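Local coordinates for 4-oxalocrotonate tautomerase family enzyme (Burkholderia sp. RPE67, PDB 6VVM), which belongs to the tautomerase superfamily and folds as two fused beta-alpha-beta units, three copies of the chain forming the assembly, at residues 16-21 against 89-94; 28-33 against 77-82; 45-50 against 56-61; 107-112 against 117-122. One frame throughout, in Å; residues are numbered along the deposited sequence.

Contact 1: residues 16-21 against 89-94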
loop_
_atom_site.group_PDB
_atom_site.type_symbol
_atom_site.label_atom_id
_atom_site.label_comp_id
_atom_site.label_asym_id
_atom_site.label_seq_id
_atom_site.Cartn_x
_atom_site.Cartn_y
_atom_site.Cartn_z
ATOM N N LYS A 16 20.158 3.930 -3.389
ATOM C CA LYS A 16 18.996 3.737 -2.529
ATOM C C LYS A 16 19.219 4.378 -1.165
ATOM O O LYS A 16 18.316 5.015 -0.614
ATOM C CB LYS A 16 18.690 2.248 -2.389
ATOM C CG LYS A 16 18.258 1.609 -3.700
ATOM C CD LYS A 16 17.702 0.214 -3.481
ATOM C CE LYS A 16 18.759 -0.861 -3.620
ATOM N NZ LYS A 16 18.074 -2.154 -4.023
ATOM N N ALA A 17 20.422 4.222 -0.607
ATOM C CA ALA A 17 20.753 4.916 0.635
ATOM C C ALA A 17 20.680 6.437 0.468
ATOM O O ALA A 17 20.214 7.143 1.370
ATOM C CB ALA A 17 22.146 4.488 1.113
ATOM N N SER A 18 21.111 6.963 -0.683
ATOM C CA SER A 18 21.015 8.409 -0.890
ATOM C C SER A 18 19.566 8.836 -1.107
ATOM O O SER A 18 19.178 9.949 -0.743
ATOM C CB SER A 18 21.895 8.833 -2.069
ATOM O OG SER A 18 21.623 10.169 -2.451
ATOM N N LEU A 19 18.737 7.947 -1.644
ATOM C CA LEU A 19 17.319 8.269 -1.762
ATOM C C LEU A 19 16.642 8.302 -0.399
ATOM O O LEU A 19 15.815 9.183 -0.140
ATOM C CB LEU A 19 16.630 7.250 -2.666
ATOM C CG LEU A 19 15.119 7.461 -2.822
ATOM C CD1 LEU A 19 14.839 8.736 -3.592
ATOM C CD2 LEU A 19 14.465 6.252 -3.524
ATOM N N ILE A 20 16.958 7.330 0.472
ATOM C CA ILE A 20 16.386 7.310 1.813
ATOM C C ILE A 20 16.817 8.560 2.565
ATOM O O ILE A 20 16.021 9.195 3.262
ATOM C CB ILE A 20 16.791 6.022 2.562
ATOM C CG1 ILE A 20 15.902 4.831 2.130
ATOM C CG2 ILE A 20 16.723 6.243 4.083
ATOM C CD1 ILE A 20 16.574 3.470 2.253
ATOM N N ASP A 21 18.075 8.956 2.385
ATOM C CA ASP A 21 18.591 10.167 3.023
ATOM C C ASP A 21 17.843 11.405 2.538
ATOM O O ASP A 21 17.369 12.218 3.340
ATOM C CB ASP A 21 20.093 10.282 2.745
ATOM C CG ASP A 21 20.681 11.626 3.177
ATOM O OD1 ASP A 21 20.396 12.072 4.312
ATOM O OD2 ASP A 21 21.451 12.215 2.382
ATOM N N ALA A 89 13.238 12.682 -8.210
ATOM C CA ALA A 89 13.689 12.861 -9.585
ATOM C C ALA A 89 15.186 13.118 -9.643
ATOM O O ALA A 89 15.869 12.615 -10.541
ATOM C CB ALA A 89 12.923 14.006 -10.249
ATOM N N SER A 90 15.721 13.883 -8.688
ATOM C CA SER A 90 17.142 14.200 -8.748
ATOM C C SER A 90 17.991 12.992 -8.366
ATOM O O SER A 90 18.989 12.703 -9.035
ATOM C CB SER A 90 17.452 15.416 -7.866
ATOM O OG SER A 90 17.834 15.022 -6.569
ATOM N N VAL A 91 17.586 12.241 -7.335
ATOM C CA VAL A 91 18.390 11.102 -6.893
ATOM C C VAL A 91 18.306 9.963 -7.905
ATOM O O VAL A 91 19.322 9.366 -8.284
ATOM C CB VAL A 91 17.955 10.638 -5.491
ATOM C CG1 VAL A 91 18.726 9.390 -5.081
ATOM C CG2 VAL A 91 18.166 11.755 -4.457
ATOM N N LEU A 92 17.098 9.642 -8.353
ATOM C CA LEU A 92 16.943 8.575 -9.330
ATOM C C LEU A 92 17.312 9.017 -10.741
ATOM O O LEU A 92 17.332 8.179 -11.646
ATOM C CB LEU A 92 15.509 8.048 -9.321
ATOM C CG LEU A 92 15.009 7.405 -8.033
ATOM C CD1 LEU A 92 13.571 6.943 -8.218
ATOM C CD2 LEU A 92 15.916 6.253 -7.650
ATOM N N ASP A 93 17.594 10.306 -10.943
ATOM C CA ASP A 93 18.061 10.830 -12.228
ATOM C C ASP A 93 17.017 10.656 -13.327
ATOM O O ASP A 93 17.306 10.153 -14.415
ATOM C CB ASP A 93 19.386 10.190 -12.636
ATOM C CG ASP A 93 20.137 11.031 -13.639
ATOM O OD1 ASP A 93 19.927 12.262 -13.637
ATOM O OD2 ASP A 93 20.914 10.465 -14.434
ATOM N N VAL A 94 15.783 11.070 -13.033
ATOM C CA VAL A 94 14.684 11.017 -13.987
ATOM C C VAL A 94 13.965 12.357 -13.971
ATOM O O VAL A 94 14.178 13.194 -13.094
ATOM C CB VAL A 94 13.679 9.883 -13.687
ATOM C CG1 VAL A 94 14.329 8.517 -13.866
ATOM C CG2 VAL A 94 13.109 10.048 -12.288
#
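Val-91 reaches from helix 74-92 onto the backbone and side chain of Leu-19 on helix 13-31, joining the two long helices that lie on one face of the four-stranded sheet in this tautomerase-superfamily fold. Val-91 is the residue most covered by the contact. With CG1 anti to the backbone N (chi1 176°), its CB carries that methyl straight at the neighbouring helix, where CG1 lies 3.7 Å from the backbone N of Leu-19 and 3.8 Å from Leu-19 CB. The methyl thus rests on the helix surface itself, at the root of the leucine, and not at its tip. The two side chains cross obliquely, with Leu-19 CD1 4.1 Å from Val-91 CB. Leu-19 also reaches down to Leu-42 on strand 39-45, so it touches both the partner helix and the sheet.

Ser-18 borders the same methyl from the outer side: its OG stands 4.0 Å from Val-91 CG1, a plain van der Waals neighbour. One residue beyond Val-91, Leu-92, whose end comes nearer to helix 13-31 than its root, packs on His-11 and Pro-62. Helix 74-92 stops just past this point in a Schellman motif, with Asp-93 at positive phi as C-prime and Val-94 N bonded to Ala-89 O at 2.9 Å. On the sheet side the leucines meet only loosely, through Leu-19 CD2 and Leu-92 CD2 at 4.4 Å.

Contact 2: residues 28-33 against 77-82; sequences VDAIGA and KEALIA
Ala-30 sets its methyl against the backbone of Leu-80 where helix 13-31 comes close to helix 74-92, the paired helices of a fold built from two beta-alpha-beta units. The CA atoms of Ala-30 and Leu-80 are just 4.9 Å apart, a spacing that the lone methyl of Ala-30 allows. Ala-30 CB points at the other helix and lies 3.5 Å from Leu-80 CA, tighter than ordinary van der Waals contact, and it stands equally near Leu-80 N. The Ala-79 methyl flanks it, CB to CB 4.2 Å, on the side away from the sheet.

Next comes Ile-31, the last residue of its helix, which brings a branch rather than a tip to the contact. Its chi1 of 76° puts CG1 between the backbone N and the carbonyl carbon and leaves the CG2 methyl to face Leu-80. Three carbons of Leu-80 touch this Ile-31 methyl: CG2 is 3.9 Å from CB and 4.1 Å from both CD1 and CD2 of that leucine. The two side chains cross at a slant, both touching Leu-68 of strand 63-69 below; Leu-80 also packs on Ile-103, and Ile-31 on Pro-1. They therefore lie in the layer between helices and sheet.

Gly-32, at positive phi, then turns the chain out of the helix, its N weakly bonded to Val-28 O at 2.9 Å.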
loop_
_atom_site.group_PDB
_atom_site.type_symbol
_atom_site.label_atom_id
_atom_site.label_comp_id
_atom_site.label_asym_id
_atom_site.label_seq_id
_atom_site.Cartn_x
_atom_site.Cartn_y
_atom_site.Cartn_z
ATOM N N VAL A 28 11.289 16.162 6.564
ATOM C CA VAL A 28 11.565 17.067 7.685
ATOM C C VAL A 28 11.314 18.517 7.281
ATOM O O VAL A 28 10.646 19.270 7.997
ATOM C CB VAL A 28 13.008 16.883 8.197
ATOM C CG1 VAL A 28 13.342 17.969 9.262
ATOM C CG2 VAL A 28 13.198 15.507 8.775
ATOM N N ASP A 29 11.870 18.940 6.144
ATOM C CA ASP A 29 11.700 20.323 5.714
ATOM C C ASP A 29 10.252 20.636 5.353
ATOM O O ASP A 29 9.793 21.764 5.569
ATOM C CB ASP A 29 12.606 20.632 4.521
ATOM C CG ASP A 29 14.074 20.769 4.911
ATOM O OD1 ASP A 29 14.401 20.756 6.129
ATOM O OD2 ASP A 29 14.900 20.888 3.982
ATOM N N ALA A 30 9.515 19.660 4.812
ATOM C CA ALA A 30 8.215 19.980 4.237
ATOM C C ALA A 30 7.134 20.073 5.296
ATOM O O ALA A 30 6.285 20.970 5.242
ATOM C CB ALA A 30 7.823 18.930 3.190
ATOM N N ILE A 31 7.115 19.121 6.223
ATOM C CA ILE A 31 6.049 19.016 7.210
ATOM C C ILE A 31 6.565 19.061 8.639
ATOM O O ILE A 31 5.749 19.079 9.573
ATOM C CB ILE A 31 5.202 17.742 6.987
ATOM C CG1 ILE A 31 5.944 16.502 7.482
ATOM C CG2 ILE A 31 4.865 17.578 5.484
ATOM C CD1 ILE A 31 5.116 15.215 7.387
ATOM N N GLY A 32 7.877 19.076 8.848
ATOM C CA GLY A 32 8.417 19.272 10.178
ATOM C C GLY A 32 8.406 18.053 11.068
ATOM O O GLY A 32 8.543 18.194 12.288
ATOM N N ALA A 33 8.226 16.861 10.513
ATOM C CA ALA A 33 8.340 15.668 11.326
ATOM C C ALA A 33 9.798 15.472 11.733
ATOM O O ALA A 33 10.705 15.735 10.935
ATOM C CB ALA A 33 7.840 14.441 10.556
ATOM N N LYS A 77 1.151 19.859 2.739
ATOM C CA LYS A 77 1.068 18.741 1.802
ATOM C C LYS A 77 1.599 19.130 0.427
ATOM O O LYS A 77 2.275 18.333 -0.231
ATOM C CB LYS A 77 -0.374 18.256 1.714
ATOM C CG LYS A 77 -0.909 17.720 3.016
ATOM C CD LYS A 77 -2.342 17.214 2.876
ATOM C CE LYS A 77 -2.840 16.608 4.183
ATOM N NZ LYS A 77 -4.277 16.257 4.084
ATOM N N GLU A 78 1.296 20.349 -0.025
ATOM C CA GLU A 78 1.862 20.854 -1.276
ATOM C C GLU A 78 3.384 20.871 -1.229
ATOM O O GLU A 78 4.052 20.493 -2.200
ATOM C CB GLU A 78 1.331 22.262 -1.549
ATOM C CG GLU A 78 1.702 22.852 -2.892
ATOM C CD GLU A 78 0.937 24.132 -3.168
ATOM O OE1 GLU A 78 1.581 25.172 -3.396
ATOM O OE2 GLU A 78 -0.312 24.100 -3.132
ATOM N N ALA A 79 3.951 21.322 -0.106
ATOM C CA ALA A 79 5.403 21.330 0.036
ATOM C C ALA A 79 5.952 19.913 0.070
ATOM O O ALA A 79 6.984 19.625 -0.548
ATOM C CB ALA A 79 5.811 22.106 1.291
ATOM N N LEU A 80 5.269 19.015 0.782
ATOM C CA LEU A 80 5.662 17.612 0.786
ATOM C C LEU A 80 5.694 17.044 -0.631
ATOM O O LEU A 80 6.680 16.412 -1.026
ATOM C CB LEU A 80 4.724 16.804 1.685
ATOM C CG LEU A 80 5.150 15.349 1.914
ATOM C CD1 LEU A 80 6.555 15.232 2.523
ATOM C CD2 LEU A 80 4.132 14.626 2.768
ATOM N N ILE A 81 4.634 17.284 -1.417
ATOM C CA ILE A 81 4.606 16.830 -2.814
ATOM C C ILE A 81 5.798 17.390 -3.587
ATOM O O ILE A 81 6.476 16.669 -4.328
ATOM C CB ILE A 81 3.276 17.226 -3.485
ATOM C CG1 ILE A 81 2.140 16.310 -3.010
ATOM C CG2 ILE A 81 3.402 17.193 -5.010
ATOM C CD1 ILE A 81 0.748 16.831 -3.378
ATOM N N ALA A 82 6.082 18.685 -3.415
ATOM C CA ALA A 82 7.153 19.303 -4.190
ATOM C C ALA A 82 8.510 18.726 -3.800
ATOM O O ALA A 82 9.331 18.409 -4.666
ATOM C CB ALA A 82 7.128 20.819 -3.993
#

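Contact 3: residues 45-50 against 56-61; sequences LPVSNI and PTPAAL
Ile-50 fills the angle between two 3-10 turns, residues 47-49 and 58-60, that flank the small antiparallel hairpin of strands 50-52 and 55-56. Its side chain is the most deeply covered of the contact. CB, at the root, lies 3.5 Å from the carbonyl O of Thr-57. From there the chain divides. A chi1 of -42° sets CG1 beside the backbone N and anti to the carbonyl carbon, which leaves the CG2 methyl anti to the N. CG2 passes beside the same oxygen and abuts both Ala-60 and Leu-61, 3.5 Å from Ala-60 CB and 3.7 Å from Leu-61 CG. The other branch extends through CG1 to the tip, where Ile-50 CD1 rests 3.8 Å from Leu-61 CD1. Pro-58 CA is a little farther from that tip. Ile-50 and Leu-61 cross at about a right angle, and the leucine touches both branches.

The backbone of Ile-50 is gripped as well. Thr-57 N donates to Ile-50 O at 3.0 Å, with an N-H...O angle of 154°, while Pro-56 adds a CA-H...O contact to the same oxygen. On the outer side Val-47 covers the edge, its CG2 meeting Pro-58 CD at 3.7 Å. Thr-57 OG1 accepts from Ala-59 N in an ST turn at the start of the 3-10 segment 58-60.

Asn-49, facing away, bonds to Lys-77, Asp-105 and the Ile-103 carbonyl of the third subunit, and Ala-60 O to Arg-100 there. The contact thus combines one backbone bond with apolar packing of Ile-50 and Val-47, while polar groups beside it serve the subunit interface.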
loop_
_atom_site.group_PDB
_atom_site.type_symbol
_atom_site.label_atom_id
_atom_site.label_comp_id
_atom_site.label_asym_id
_atom_site.label_seq_id
_atom_site.Cartn_x
_atom_site.Cartn_y
_atom_site.Cartn_z
ATOM N N LEU A 45 10.486 -3.029 -8.377
ATOM C CA LEU A 45 9.677 -3.883 -9.237
ATOM C C LEU A 45 10.390 -4.198 -10.544
ATOM O O LEU A 45 11.005 -3.316 -11.158
ATOM C CB LEU A 45 8.323 -3.225 -9.557
ATOM C CG LEU A 45 7.410 -2.928 -8.372
ATOM C CD1 LEU A 45 6.046 -2.441 -8.865
ATOM C CD2 LEU A 45 7.258 -4.161 -7.491
ATOM N N PRO A 46 10.311 -5.442 -11.007
ATOM C CA PRO A 46 10.771 -5.752 -12.364
ATOM C C PRO A 46 9.901 -5.055 -13.404
ATOM O O PRO A 46 8.740 -4.719 -13.162
ATOM C CB PRO A 46 10.638 -7.276 -12.448
ATOM C CG PRO A 46 9.569 -7.625 -11.432
ATOM C CD PRO A 46 9.735 -6.614 -10.317
ATOM N N VAL A 47 10.484 -4.834 -14.587
ATOM C CA VAL A 47 9.759 -4.117 -15.638
ATOM C C VAL A 47 8.463 -4.840 -15.995
ATOM O O VAL A 47 7.447 -4.198 -16.292
ATOM C CB VAL A 47 10.672 -3.911 -16.868
ATOM C CG1 VAL A 47 9.866 -3.488 -18.095
ATOM C CG2 VAL A 47 11.704 -2.850 -16.564
ATOM N N SER A 48 8.465 -6.174 -15.925
ATOM C CA SER A 48 7.272 -6.973 -16.195
ATOM C C SER A 48 6.090 -6.587 -15.313
ATOM O O SER A 48 4.938 -6.816 -15.703
ATOM C CB SER A 48 7.594 -8.453 -15.993
ATOM O OG SER A 48 7.922 -8.738 -14.637
ATOM N N ASN A 49 6.351 -5.994 -14.145
ATOM C CA ASN A 49 5.331 -5.666 -13.162
ATOM C C ASN A 49 4.898 -4.205 -13.198
ATOM O O ASN A 49 4.080 -3.804 -12.366
ATOM C CB ASN A 49 5.843 -6.008 -11.749
ATOM C CG ASN A 49 5.967 -7.514 -11.506
ATOM O OD1 ASN A 49 6.281 -8.282 -12.414
ATOM N ND2 ASN A 49 5.727 -7.938 -10.257
ATOM N N ILE A 50 5.408 -3.403 -14.137
ATOM C CA ILE A 50 5.215 -1.956 -14.137
ATOM C C ILE A 50 4.495 -1.544 -15.410
ATOM O O ILE A 50 5.027 -1.733 -16.509
ATOM C CB ILE A 50 6.552 -1.204 -14.045
ATOM C CG1 ILE A 50 7.492 -1.848 -13.032
ATOM C CG2 ILE A 50 6.305 0.240 -13.718
ATOM C CD1 ILE A 50 8.931 -1.326 -13.145
ATOM N N PRO A 56 4.262 -2.484 -20.469
ATOM C CA PRO A 56 5.310 -2.627 -19.447
ATOM C C PRO A 56 6.472 -1.687 -19.727
ATOM O O PRO A 56 7.032 -1.682 -20.827
ATOM C CB PRO A 56 5.736 -4.098 -19.565
ATOM C CG PRO A 56 4.751 -4.745 -20.514
ATOM C CD PRO A 56 4.185 -3.655 -21.357
ATOM N N THR A 57 6.832 -0.881 -18.719
ATOM C CA THR A 57 7.968 0.026 -18.832
ATOM C C THR A 57 8.312 0.620 -17.470
ATOM O O THR A 57 7.414 0.936 -16.677
ATOM C CB THR A 57 7.691 1.145 -19.845
ATOM O OG1 THR A 57 8.697 2.161 -19.737
ATOM C CG2 THR A 57 6.318 1.762 -19.610
ATOM N N PRO A 58 9.606 0.774 -17.166
ATOM C CA PRO A 58 10.005 1.440 -15.918
ATOM C C PRO A 58 9.658 2.918 -15.878
ATOM O O PRO A 58 9.711 3.519 -14.797
ATOM C CB PRO A 58 11.525 1.236 -15.886
ATOM C CG PRO A 58 11.907 1.145 -17.316
ATOM C CD PRO A 58 10.770 0.390 -17.984
ATOM N N ALA A 59 9.307 3.519 -17.018
ATOM C CA ALA A 59 8.933 4.927 -17.086
ATOM C C ALA A 59 7.692 5.268 -16.269
ATOM O O ALA A 59 7.390 6.452 -16.107
ATOM C CB ALA A 59 8.698 5.324 -18.545
ATOM N N ALA A 60 6.955 4.274 -15.771
ATOM C CA ALA A 60 5.782 4.557 -14.954
ATOM C C ALA A 60 6.154 5.092 -13.583
ATOM O O ALA A 60 5.323 5.740 -12.936
ATOM C CB ALA A 60 4.935 3.299 -14.779
ATOM N N LEU A 61 7.371 4.819 -13.133
ATOM C CA LEU A 61 7.872 5.126 -11.810
ATOM C C LEU A 61 8.743 6.371 -11.872
ATOM O O LEU A 61 9.229 6.743 -12.945
ATOM C CB LEU A 61 8.660 3.922 -11.279
ATOM C CG LEU A 61 7.781 2.648 -11.301
ATOM C CD1 LEU A 61 8.432 1.479 -10.595
ATOM C CD2 LEU A 61 6.406 2.906 -10.711
#

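Contact 4: residues 107-112 against 117-122; sequences PNTDFG and TARALG
Ala-118 N gives a backbone hydrogen bond to Phe-111 O at 2.8 Å, and Arg-119 N gives another to Asn-108 O at 3.1 Å; the two tie residues 107-112 to the weakly bonded helical turn, about 118-121, that follows the hairpin of strands 111-113 and 116-117. Thr-117 CA adds a C-H...O contact to Phe-111 O, next to the non-hydrogen-bonded pair Gly-112 and Thr-117. Thr-117 is also the N-cap: its OG1 accepts from Ala-120 N at 3.0 Å.

Apolar packing is centred on Ala-118, whose CB lies 3.7 Å from Phe-111 CD1; both residues rest on Ile-69.

Polar side chains meet on the outer side. The Asn-108 amide stands nearly upright to the Arg-119 guanidinium, planes 89° apart, with Asn-108 CG 3.5 Å from Arg-119 CB, while its ND2 bonds to the Arg-123 OXT. The Thr-109 CG2 methyl sits 3.7 Å above one guanidinium face, over its centre.

Phe-111 and Gly-112 also pair with a strand of the second subunit, and Asp-110 bridges to its Lys-16. Bonding through main-chain atoms implies that the helical turn is tied by its first residues to the hairpin at Phe-111 and to the turn before it at Asn-108, with the arginine laid along the outside.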
loop_
_atom_site.group_PDB
_atom_site.type_symbol
_atom_site.label_atom_id
_atom_site.label_comp_id
_atom_site.label_asym_id
_atom_site.label_seq_id
_atom_site.Cartn_x
_atom_site.Cartn_y
_atom_site.Cartn_z
ATOM N N PRO A 107 -6.645 9.277 10.478
ATOM C CA PRO A 107 -7.164 9.929 11.689
ATOM C C PRO A 107 -6.463 9.386 12.925
ATOM O O PRO A 107 -6.030 8.232 12.954
ATOM C CB PRO A 107 -8.656 9.564 11.683
ATOM C CG PRO A 107 -8.961 9.179 10.247
ATOM C CD PRO A 107 -7.689 8.531 9.756
ATOM N N ASN A 108 -6.353 10.232 13.952
ATOM C CA ASN A 108 -5.596 9.832 15.139
ATOM C C ASN A 108 -6.255 8.668 15.875
ATOM O O ASN A 108 -5.569 7.936 16.594
ATOM C CB ASN A 108 -5.351 11.042 16.066
ATOM C CG ASN A 108 -6.632 11.693 16.599
ATOM O OD1 ASN A 108 -7.747 11.231 16.356
ATOM N ND2 ASN A 108 -6.458 12.779 17.359
ATOM N N THR A 109 -7.546 8.429 15.649
ATOM C CA THR A 109 -8.205 7.230 16.158
ATOM C C THR A 109 -7.844 5.968 15.383
ATOM O O THR A 109 -8.204 4.869 15.828
ATOM C CB THR A 109 -9.722 7.407 16.121
ATOM O OG1 THR A 109 -10.126 7.735 14.783
ATOM C CG2 THR A 109 -10.157 8.504 17.077
ATOM N N ASP A 110 -7.162 6.101 14.240
ATOM C CA ASP A 110 -6.909 5.005 13.308
ATOM C C ASP A 110 -5.430 4.693 13.168
ATOM O O ASP A 110 -5.046 3.925 12.277
ATOM C CB ASP A 110 -7.456 5.336 11.921
ATOM C CG ASP A 110 -8.943 5.614 11.922
ATOM O OD1 ASP A 110 -9.565 5.647 13.007
ATOM O OD2 ASP A 110 -9.488 5.813 10.824
ATOM N N PHE A 111 -4.595 5.324 13.987
ATOM C CA PHE A 111 -3.156 5.138 13.992
ATOM C C PHE A 111 -2.771 4.513 15.323
ATOM O O PHE A 111 -3.225 4.966 16.384
ATOM C CB PHE A 111 -2.439 6.481 13.785
ATOM C CG PHE A 111 -0.936 6.390 13.823
ATOM C CD1 PHE A 111 -0.250 6.377 15.031
ATOM C CD2 PHE A 111 -0.216 6.331 12.654
ATOM C CE1 PHE A 111 1.137 6.287 15.062
ATOM C CE2 PHE A 111 1.167 6.240 12.671
ATOM C CZ PHE A 111 1.845 6.224 13.878
ATOM N N GLY A 112 -1.934 3.499 15.276
ATOM C CA GLY A 112 -1.500 2.826 16.486
ATOM C C GLY A 112 0.006 2.788 16.565
ATOM O O GLY A 112 0.682 2.588 15.561
ATOM N N THR A 117 -3.649 4.121 20.491
ATOM C CA THR A 117 -3.951 5.005 19.377
ATOM C C THR A 117 -3.187 6.324 19.491
ATOM O O THR A 117 -2.795 6.764 20.577
ATOM C CB THR A 117 -5.446 5.304 19.295
ATOM O OG1 THR A 117 -5.844 6.073 20.438
ATOM C CG2 THR A 117 -6.255 4.022 19.222
ATOM N N ALA A 118 -2.992 6.967 18.335
ATOM C CA ALA A 118 -2.360 8.285 18.325
ATOM C C ALA A 118 -3.123 9.270 19.202
ATOM O O ALA A 118 -2.516 10.083 19.916
ATOM C CB ALA A 118 -2.261 8.807 16.896
ATOM N N ARG A 119 -4.458 9.216 19.171
ATOM C CA ARG A 119 -5.221 10.145 19.993
ATOM C C ARG A 119 -4.983 9.882 21.475
ATOM O O ARG A 119 -4.798 10.825 22.252
ATOM C CB ARG A 119 -6.708 10.072 19.655
ATOM C CG ARG A 119 -7.501 11.139 20.388
ATOM C CD ARG A 119 -8.978 10.863 20.449
ATOM N NE ARG A 119 -9.693 11.527 19.369
ATOM C CZ ARG A 119 -11.018 11.500 19.228
ATOM N NH1 ARG A 119 -11.769 10.842 20.099
ATOM N NH2 ARG A 119 -11.599 12.123 18.216
ATOM N N ALA A 120 -4.956 8.604 21.874
ATOM C CA ALA A 120 -4.572 8.241 23.234
ATOM C C ALA A 120 -3.207 8.805 23.610
ATOM O O ALA A 120 -2.963 9.108 24.785
ATOM C CB ALA A 120 -4.567 6.722 23.380
ATOM N N LEU A 121 -2.315 8.960 22.640
ATOM C CA LEU A 121 -0.948 9.387 22.907
ATOM C C LEU A 121 -0.752 10.893 22.769
ATOM O O LEU A 121 0.361 11.380 23.004
ATOM C CB LEU A 121 0.020 8.648 21.976
ATOM C CG LEU A 121 0.188 7.147 22.228
ATOM C CD1 LEU A 121 0.842 6.463 21.032
ATOM C CD2 LEU A 121 0.978 6.887 23.509
ATOM N N GLY A 122 -1.787 11.638 22.393
ATOM C CA GLY A 122 -1.669 13.077 22.252
ATOM C C GLY A 122 -1.349 13.569 20.859
ATOM O O GLY A 122 -0.908 14.714 20.708
#

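Contacts 1 and 2 both join helix 13-31 to helix 74-92, with centres about 17 Å apart and contact 2 nested along the chain inside the loop closed by contact 1. Contact 3 is nested inside both, and contact 4 follows in series. Contacts 3 and 4 are the hairpin regions that follow strands 39-45 and 100-106, the outermost strands of the four-stranded sheet within this chain; they belong to different tautomerase units of the chain and lie on opposite sides of its centre, about 36 Å between centres. Contacts 1 and 4 touch the second subunit, contacts 2 and 3 the third, so each neighbouring subunit is met at two of the four contacts.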